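Local structure of fatty acyl CoA synthetase FADD13 (FATTY-ACYL-CoA SYNTHETASE) (Mycobacterium tuberculosis, 3R44) at residues K16-Q24 and L84-G92; R31-S39 and G236-Q244. The protein is a member of the ANL (AMP-binding enzyme) superfamily, with a large N-terminal and a smaller C-terminal domain. All blocks are in the same frame, centred on the assembly; numbering follows the deposited sequence.

Interaction 1 (K16-Q24 and L84-G92). With HIS (histidine), chain B.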
loop_
_atom_site.group_PDB
_atom_site.type_symbol
_atom_site.label_atom_id
_atom_site.label_comp_id
_atom_site.label_asym_id
_atom_site.label_seq_id
_atom_site.Cartn_x
_atom_site.Cartn_y
_atom_site.Cartn_z
ATOM N N LYS A 16 5.438 4.978 24.317
ATOM C CA LYS A 16 5.623 4.419 22.991
ATOM C C LYS A 16 4.290 3.879 22.454
ATOM O O LYS A 16 4.248 2.841 21.802
ATOM C CB LYS A 16 6.669 3.312 23.077
ATOM C CG LYS A 16 8.051 3.848 23.398
ATOM C CD LYS A 16 9.034 2.667 23.607
ATOM C CE LYS A 16 10.315 3.123 24.275
ATOM N NZ LYS A 16 10.934 4.243 23.575
ATOM N N ASN A 17 3.204 4.574 22.783
ATOM C CA ASN A 17 1.891 4.162 22.331
ATOM C C ASN A 17 1.343 5.174 21.310
ATOM O O ASN A 17 1.270 6.385 21.578
ATOM C CB ASN A 17 0.971 4.014 23.555
ATOM C CG ASN A 17 -0.392 3.573 23.190
ATOM O OD1 ASN A 17 -1.142 4.295 22.547
ATOM N ND2 ASN A 17 -0.741 2.372 23.602
ATOM N N ILE A 18 0.911 4.682 20.156
ATOM C CA ILE A 18 0.473 5.528 19.064
ATOM C C ILE A 18 -0.773 6.319 19.459
ATOM O O ILE A 18 -0.946 7.465 19.034
ATOM C CB ILE A 18 0.171 4.633 17.792
ATOM C CG1 ILE A 18 1.496 4.095 17.233
ATOM C CG2 ILE A 18 -0.615 5.398 16.769
ATOM C CD1 ILE A 18 2.417 5.166 16.632
ATOM N N GLY A 19 -1.649 5.711 20.277
ATOM C CA GLY A 19 -2.807 6.396 20.815
ATOM C C GLY A 19 -2.437 7.510 21.794
ATOM O O GLY A 19 -3.058 8.581 21.805
ATOM N N TRP A 20 -1.363 7.329 22.549
ATOM C CA TRP A 20 -0.869 8.373 23.467
ATOM C C TRP A 20 -0.237 9.478 22.671
ATOM O O TRP A 20 -0.338 10.691 23.004
ATOM C CB TRP A 20 0.149 7.795 24.498
ATOM C CG TRP A 20 0.316 8.676 25.654
ATOM C CD1 TRP A 20 1.407 9.399 25.990
ATOM C CD2 TRP A 20 -0.676 8.939 26.655
ATOM N NE1 TRP A 20 1.159 10.121 27.127
ATOM C CE2 TRP A 20 -0.113 9.850 27.564
ATOM C CE3 TRP A 20 -1.988 8.486 26.869
ATOM C CZ2 TRP A 20 -0.814 10.306 28.699
ATOM C CZ3 TRP A 20 -2.691 8.942 28.009
ATOM C CH2 TRP A 20 -2.093 9.829 28.905
ATOM N N MET A 21 0.377 9.086 21.556
ATOM C CA MET A 21 0.899 10.091 20.645
ATOM C C MET A 21 -0.169 11.066 20.173
ATOM O O MET A 21 0.071 12.298 20.068
ATOM C CB MET A 21 1.670 9.486 19.460
ATOM C CG MET A 21 2.372 10.509 18.644
ATOM S SD MET A 21 3.159 9.847 17.150
ATOM C CE MET A 21 1.601 9.507 16.253
ATOM N N LEU A 22 -1.324 10.565 19.833
ATOM C CA LEU A 22 -2.414 11.445 19.474
ATOM C C LEU A 22 -2.751 12.392 20.624
ATOM O O LEU A 22 -3.032 13.589 20.395
ATOM C CB LEU A 22 -3.652 10.638 19.087
ATOM C CG LEU A 22 -4.944 11.395 18.799
ATOM C CD1 LEU A 22 -4.699 12.344 17.502
ATOM C CD2 LEU A 22 -6.224 10.521 18.624
ATOM N N ARG A 23 -2.801 11.864 21.829
ATOM C CA ARG A 23 -3.084 12.707 22.999
ATOM C C ARG A 23 -2.040 13.814 23.148
ATOM O O ARG A 23 -2.361 14.940 23.485
ATOM C CB ARG A 23 -3.210 11.878 24.272
ATOM C CG ARG A 23 -3.621 12.696 25.419
ATOM C CD ARG A 23 -3.183 12.067 26.695
ATOM N NE ARG A 23 -3.841 12.731 27.837
ATOM C CZ ARG A 23 -3.275 13.649 28.609
ATOM N NH1 ARG A 23 -2.015 14.050 28.381
ATOM N NH2 ARG A 23 -3.970 14.159 29.632
ATOM N N GLN A 24 -0.795 13.493 22.864
ATOM C CA GLN A 24 0.288 14.468 22.952
ATOM C C GLN A 24 0.133 15.527 21.865
ATOM O O GLN A 24 0.312 16.711 22.143
ATOM C CB GLN A 24 1.624 13.787 22.886
ATOM C CG GLN A 24 1.926 12.990 24.137
ATOM C CD GLN A 24 3.193 12.189 24.049
ATOM O OE1 GLN A 24 3.613 11.795 22.978
ATOM N NE2 GLN A 24 3.814 11.938 25.199
ATOM N N LEU A 84 -11.280 4.818 15.677
ATOM C CA LEU A 84 -11.351 3.389 16.124
ATOM C C LEU A 84 -9.969 2.795 16.211
ATOM O O LEU A 84 -9.648 2.018 17.147
ATOM C CB LEU A 84 -12.219 2.516 15.221
ATOM C CG LEU A 84 -13.692 2.687 15.583
ATOM C CD1 LEU A 84 -14.648 2.209 14.434
ATOM C CD2 LEU A 84 -14.090 2.033 16.927
ATOM N N PHE A 85 -9.167 3.131 15.218
ATOM C CA PHE A 85 -7.792 2.734 15.188
ATOM C C PHE A 85 -7.008 3.303 16.407
ATOM O O PHE A 85 -6.296 2.556 17.109
ATOM C CB PHE A 85 -7.122 3.168 13.879
ATOM C CG PHE A 85 -5.719 2.695 13.753
ATOM C CD1 PHE A 85 -5.430 1.410 13.239
ATOM C CD2 PHE A 85 -4.677 3.467 14.197
ATOM C CE1 PHE A 85 -4.094 0.945 13.116
ATOM C CE2 PHE A 85 -3.326 2.978 14.124
ATOM C CZ PHE A 85 -3.050 1.724 13.568
ATOM N N TYR A 86 -7.119 4.605 16.614
ATOM C CA TYR A 86 -6.519 5.249 17.767
ATOM C C TYR A 86 -7.044 4.727 19.113
ATOM O O TYR A 86 -6.268 4.576 20.065
ATOM C CB TYR A 86 -6.687 6.745 17.716
ATOM C CG TYR A 86 -5.759 7.448 16.748
ATOM C CD1 TYR A 86 -4.363 7.356 16.902
ATOM C CD2 TYR A 86 -6.253 8.238 15.722
ATOM C CE1 TYR A 86 -3.477 8.071 16.026
ATOM C CE2 TYR A 86 -5.404 8.924 14.877
ATOM C CZ TYR A 86 -4.021 8.815 15.020
ATOM O OH TYR A 86 -3.154 9.500 14.223
ATOM N N GLY A 87 -8.356 4.514 19.199
ATOM C CA GLY A 87 -8.992 3.984 20.379
ATOM C C GLY A 87 -8.454 2.604 20.694
ATOM O O GLY A 87 -8.057 2.298 21.825
ATOM N N ALA A 88 -8.409 1.726 19.684
ATOM C CA ALA A 88 -7.787 0.402 19.872
ATOM C C ALA A 88 -6.318 0.499 20.332
ATOM O O ALA A 88 -5.915 -0.252 21.250
ATOM C CB ALA A 88 -7.872 -0.456 18.571
ATOM N N ALA A 89 -5.554 1.400 19.705
ATOM C CA ALA A 89 -4.151 1.661 20.095
ATOM C C ALA A 89 -4.005 1.985 21.603
ATOM O O ALA A 89 -3.167 1.417 22.310
ATOM C CB ALA A 89 -3.536 2.775 19.210
ATOM N N LYS A 90 -4.863 2.863 22.117
ATOM C CA LYS A 90 -4.836 3.234 23.530
ATOM C C LYS A 90 -5.105 2.046 24.443
ATOM O O LYS A 90 -4.574 1.998 25.547
ATOM C CB LYS A 90 -5.854 4.323 23.836
ATOM C CG LYS A 90 -5.498 5.677 23.155
ATOM C CD LYS A 90 -6.634 6.675 23.473
ATOM C CE LYS A 90 -6.523 7.940 22.650
ATOM N NZ LYS A 90 -5.990 8.929 23.513
ATOM N N LEU A 91 -5.940 1.110 23.992
ATOM C CA LEU A 91 -6.250 -0.122 24.746
ATOM C C LEU A 91 -5.284 -1.278 24.603
ATOM O O LEU A 91 -5.387 -2.275 25.358
ATOM C CB LEU A 91 -7.644 -0.640 24.323
ATOM C CG LEU A 91 -8.841 0.265 24.581
ATOM C CD1 LEU A 91 -10.091 -0.364 23.991
ATOM C CD2 LEU A 91 -9.041 0.482 26.068
ATOM N N GLY A 92 -4.345 -1.194 23.676
ATOM C CA GLY A 92 -3.419 -2.289 23.382
ATOM C C GLY A 92 -4.089 -3.361 22.524
ATOM O O GLY A 92 -3.582 -4.478 22.372
HETATM N N HIS B . 10.812 4.748 19.984
HETATM C CA HIS B . 9.384 4.517 20.308
HETATM C C HIS B . 8.839 3.368 19.488
HETATM O O HIS B . 8.346 2.338 19.957
HETATM C CB HIS B . 8.602 5.824 20.056
HETATM C CG HIS B . 7.127 5.658 19.893
HETATM N ND1 HIS B . 6.250 6.704 20.122
HETATM C CD2 HIS B . 6.362 4.590 19.522
HETATM C CE1 HIS B . 5.011 6.286 19.889
HETATM N NE2 HIS B . 5.054 5.015 19.514
HETATM O OXT HIS B . 8.885 3.453 18.264
#
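Asn17, the N-cap of helix 18-28, and Ala89 of helix 79-91 make the clearest polar link. Asn17 ND2 donates to Ala89 O over 2.9 Å with an N-H...O angle of 158°; the acceptor lies near the amide plane, whereas the donor stands above the carbonyl plane. Gly92 N, closing a Schellman motif, reaches that oxygen from the opposite face. With CG anti to the backbone N (chi1 -179°), Asn17 OD1 accepts from Trp20 N at 3.0 Å and, weakly, from Gly19 N. One amide thus caps its own helix and grips the last turn of the other, while Cys167 O takes a second bond from ND2.

The apolar part centres on Tyr86. Leu22 CD2 sits over one ring face, 3.9 Å from the centroid, a CH-pi contact, and Ile18 CG2 touches Tyr86 CE1 at 4.0 Å. Side-chain-free Gly19 allows close approach: its CA lies 3.6 Å from Lys90 CG, and its N 3.6 Å from Ala89 CB. Lys90 NZ bonds only weakly to Gly19 O; it is held by a salt bridge to Glu162 and a hydrogen bond to Asn50.

Lys16 CG packs 3.4 Å from CA of the bound histidine. The short helical segments cross at -113°, axes 7.8 Å apart, with helix 46-62 touching Leu22 and Tyr86, helix 223-235 meeting Tyr86, and helix 192-205 against Ile18 and Ala89.

Interaction 2 (R31-S39 and G236-Q244); sequences RLQAYVEPS and GVTLISMPQ
Tyr35, Glu37 and Ser241 converge through their polar ends toward the C-terminal ends of two parallel strands. Both Tyr35 and Glu37 carry CG anti to the backbone N, and Glu37 continues extended, which brings OE1 to the tyrosine hydroxyl and the serine. Ser241 OG donates to the anti lone pair of Glu37 OE1 at 2.6 Å; Tyr35 OH donates to the same oxygen, Glu37 OE1, at 2.7 Å from above the carboxylate plane. Two hydroxyls therefore hold one carboxylate oxygen, and Thr40 OG1 bonds to OE2. Pro243 CG lies 3.5 Å from Glu37 OE1.

Val36 and Ile240 occupy the face of the sheet opposite Tyr35 and Leu239, side by side and pointing the same way, with Val36 CB 3.7 Å from Ile240 CD1. Thr238 CG2 lies 3.5 Å from Gln33 CB and also packs against Val36. The Thr238 hydroxyl instead turns to the backbone, OG1 donating to Gln33 O over 2.6 Å from above the carbonyl plane.

Strand pairing sets this arrangement: the axes are 8° apart in direction, and Leu239 N to Ala34 O, Val36 N to Leu239 O and Ser241 N to Val36 O bond in succession, the last nearly straight at 173°. Strand 33-37 lies between antiparallel 42-45, where Ala34 and Tyr35 face Met44 in a classic beta bulge, and parallel 238-241; beyond that comes strand 213-216, while helix 247-256 packs on Ile240 and Pro38.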
loop_
_atom_site.group_PDB
_atom_site.type_symbol
_atom_site.label_atom_id
_atom_site.label_comp_id
_atom_site.label_asym_id
_atom_site.label_seq_id
_atom_site.Cartn_x
_atom_site.Cartn_y
_atom_site.Cartn_z
ATOM N N ARG A 31 -6.143 22.985 19.298
ATOM C CA ARG A 31 -7.121 23.664 18.451
ATOM C C ARG A 31 -6.769 23.624 16.978
ATOM O O ARG A 31 -7.474 24.181 16.132
ATOM C CB ARG A 31 -7.347 25.094 18.996
ATOM C CG ARG A 31 -7.814 25.055 20.520
ATOM C CD ARG A 31 -9.185 24.360 20.476
ATOM N NE ARG A 31 -9.906 24.064 21.708
ATOM C CZ ARG A 31 -10.967 24.747 22.156
ATOM N NH1 ARG A 31 -11.435 25.847 21.522
ATOM N NH2 ARG A 31 -11.560 24.341 23.278
ATOM N N LEU A 32 -5.688 22.953 16.651
ATOM C CA LEU A 32 -5.338 22.751 15.280
ATOM C C LEU A 32 -6.297 21.784 14.619
ATOM O O LEU A 32 -6.641 20.755 15.204
ATOM C CB LEU A 32 -3.915 22.190 15.194
ATOM C CG LEU A 32 -3.437 21.746 13.821
ATOM C CD1 LEU A 32 -3.377 22.936 12.800
ATOM C CD2 LEU A 32 -2.057 21.127 13.992
ATOM N N GLN A 33 -6.807 22.117 13.429
ATOM C CA GLN A 33 -7.634 21.141 12.717
ATOM C C GLN A 33 -6.952 19.797 12.440
ATOM O O GLN A 33 -5.781 19.735 11.958
ATOM C CB GLN A 33 -8.202 21.702 11.437
ATOM C CG GLN A 33 -9.104 22.921 11.624
ATOM C CD GLN A 33 -9.799 23.222 10.320
ATOM O OE1 GLN A 33 -9.168 23.504 9.336
ATOM N NE2 GLN A 33 -11.090 23.032 10.296
ATOM N N ALA A 34 -7.636 18.719 12.814
ATOM C CA ALA A 34 -7.095 17.357 12.639
ATOM C C ALA A 34 -7.687 16.610 11.456
ATOM O O ALA A 34 -7.001 15.849 10.767
ATOM C CB ALA A 34 -7.298 16.527 13.947
ATOM N N TYR A 35 -8.974 16.836 11.232
ATOM C CA TYR A 35 -9.774 16.035 10.253
ATOM C C TYR A 35 -10.874 16.874 9.694
ATOM O O TYR A 35 -11.640 17.396 10.455
ATOM C CB TYR A 35 -10.313 14.777 10.936
ATOM C CG TYR A 35 -10.834 13.737 9.974
ATOM C CD1 TYR A 35 -10.033 12.660 9.608
ATOM C CD2 TYR A 35 -12.105 13.825 9.436
ATOM C CE1 TYR A 35 -10.458 11.736 8.721
ATOM C CE2 TYR A 35 -12.568 12.855 8.519
ATOM C CZ TYR A 35 -11.710 11.817 8.191
ATOM O OH TYR A 35 -12.090 10.813 7.341
ATOM N N VAL A 36 -10.874 17.099 8.382
ATOM C CA VAL A 36 -11.833 17.927 7.702
ATOM C C VAL A 36 -12.380 17.065 6.544
ATOM O O VAL A 36 -11.617 16.662 5.661
ATOM C CB VAL A 36 -11.209 19.221 7.149
ATOM C CG1 VAL A 36 -12.277 20.023 6.413
ATOM C CG2 VAL A 36 -10.560 20.052 8.248
ATOM N N GLU A 37 -13.691 16.805 6.542
ATOM C CA GLU A 37 -14.340 15.979 5.504
ATOM C C GLU A 37 -15.564 16.774 5.026
ATOM O O GLU A 37 -16.650 16.629 5.624
ATOM C CB GLU A 37 -14.776 14.624 6.088
ATOM C CG GLU A 37 -15.068 13.559 5.070
ATOM C CD GLU A 37 -15.135 12.197 5.708
ATOM O OE1 GLU A 37 -14.105 11.473 5.715
ATOM O OE2 GLU A 37 -16.226 11.870 6.230
ATOM N N PRO A 38 -15.394 17.670 4.012
ATOM C CA PRO A 38 -16.478 18.589 3.659
ATOM C C PRO A 38 -17.761 17.887 3.222
ATOM O O PRO A 38 -18.835 18.356 3.580
ATOM C CB PRO A 38 -15.861 19.423 2.518
ATOM C CG PRO A 38 -14.407 19.413 2.865
ATOM C CD PRO A 38 -14.194 17.976 3.210
ATOM N N SER A 39 -17.635 16.754 2.534
ATOM C CA SER A 39 -18.770 15.944 2.059
ATOM C C SER A 39 -19.726 15.513 3.186
ATOM O O SER A 39 -20.923 15.464 2.970
ATOM C CB SER A 39 -18.311 14.714 1.263
ATOM O OG SER A 39 -17.481 13.839 2.013
ATOM N N GLY A 236 1.540 17.203 13.096
ATOM C CA GLY A 236 0.572 18.283 13.258
ATOM C C GLY A 236 0.055 18.797 11.924
ATOM O O GLY A 236 0.043 20.004 11.616
ATOM N N VAL A 237 -0.421 17.860 11.144
ATOM C CA VAL A 237 -0.942 18.089 9.780
ATOM C C VAL A 237 -2.423 17.911 9.858
ATOM O O VAL A 237 -2.907 17.047 10.597
ATOM C CB VAL A 237 -0.344 17.037 8.901
ATOM C CG1 VAL A 237 -1.042 16.933 7.537
ATOM C CG2 VAL A 237 1.160 17.374 8.723
ATOM N N THR A 238 -3.171 18.691 9.099
ATOM C CA THR A 238 -4.606 18.548 9.037
ATOM C C THR A 238 -4.939 17.591 7.909
ATOM O O THR A 238 -4.602 17.855 6.762
ATOM C CB THR A 238 -5.263 19.904 8.763
ATOM O OG1 THR A 238 -4.881 20.849 9.764
ATOM C CG2 THR A 238 -6.818 19.848 8.778
ATOM N N LEU A 239 -5.659 16.507 8.192
ATOM C CA LEU A 239 -6.142 15.590 7.157
ATOM C C LEU A 239 -7.373 16.173 6.494
ATOM O O LEU A 239 -8.307 16.568 7.194
ATOM C CB LEU A 239 -6.516 14.246 7.758
ATOM C CG LEU A 239 -5.349 13.383 8.094
ATOM C CD1 LEU A 239 -5.933 12.175 8.882
ATOM C CD2 LEU A 239 -4.684 12.869 6.828
ATOM N N ILE A 240 -7.348 16.247 5.161
ATOM C CA ILE A 240 -8.491 16.657 4.383
ATOM C C ILE A 240 -8.984 15.387 3.723
ATOM O O ILE A 240 -8.310 14.808 2.895
ATOM C CB ILE A 240 -8.121 17.739 3.353
ATOM C CG1 ILE A 240 -7.360 18.903 4.032
ATOM C CG2 ILE A 240 -9.369 18.194 2.589
ATOM C CD1 ILE A 240 -8.117 19.639 5.146
ATOM N N SER A 241 -10.175 14.956 4.081
ATOM C CA SER A 241 -10.648 13.673 3.621
ATOM C C SER A 241 -11.636 13.763 2.450
ATOM O O SER A 241 -12.631 14.520 2.504
ATOM C CB SER A 241 -11.291 12.921 4.790
ATOM O OG SER A 241 -11.915 11.751 4.327
ATOM N N MET A 242 -11.354 12.972 1.410
ATOM C CA MET A 242 -12.257 12.726 0.278
ATOM C C MET A 242 -12.551 11.209 0.190
ATOM O O MET A 242 -11.815 10.497 -0.432
ATOM C CB MET A 242 -11.663 13.252 -1.061
ATOM C CG MET A 242 -12.685 13.341 -2.152
ATOM S SD MET A 242 -11.997 13.840 -3.796
ATOM C CE MET A 242 -13.199 14.966 -4.334
ATOM N N PRO A 243 -13.609 10.714 0.867
ATOM C CA PRO A 243 -13.772 9.275 1.064
ATOM C C PRO A 243 -14.071 8.533 -0.212
ATOM O O PRO A 243 -13.550 7.411 -0.370
ATOM C CB PRO A 243 -14.913 9.151 2.096
ATOM C CG PRO A 243 -15.229 10.465 2.521
ATOM C CD PRO A 243 -14.493 11.504 1.730
ATOM N N GLN A 244 -14.772 9.203 -1.141
ATOM C CA GLN A 244 -15.000 8.704 -2.493
ATOM C C GLN A 244 -14.288 9.635 -3.501
ATOM O O GLN A 244 -14.765 10.707 -3.718
ATOM C CB GLN A 244 -16.504 8.724 -2.803
HETATM O O HOH W 1 -15.132 15.249 1.632
#

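Both contacts are largely buried, yet interaction 2 reaches the surface at Ser39, whereas interaction 1 has no exposed touching residue. Helix 18-28 is followed, after a short loop, by strand 33-37, so consecutive elements of one chain region serve the two contacts, whose centres are 19 Å apart and whose nearest atoms are about 6 Å apart. Helix 223-235 packs on interaction 1 and then runs into strand 238-241 of interaction 2. Their chemistry follows their place: the helix crossing depends on side-chain packing and a capping amide, burying 434 Å², while the sheet contact is built on successive backbone bonds, supplemented by side-chain hydroxyl bonds, and buries 592 Å². Histidine is bound beside interaction 1.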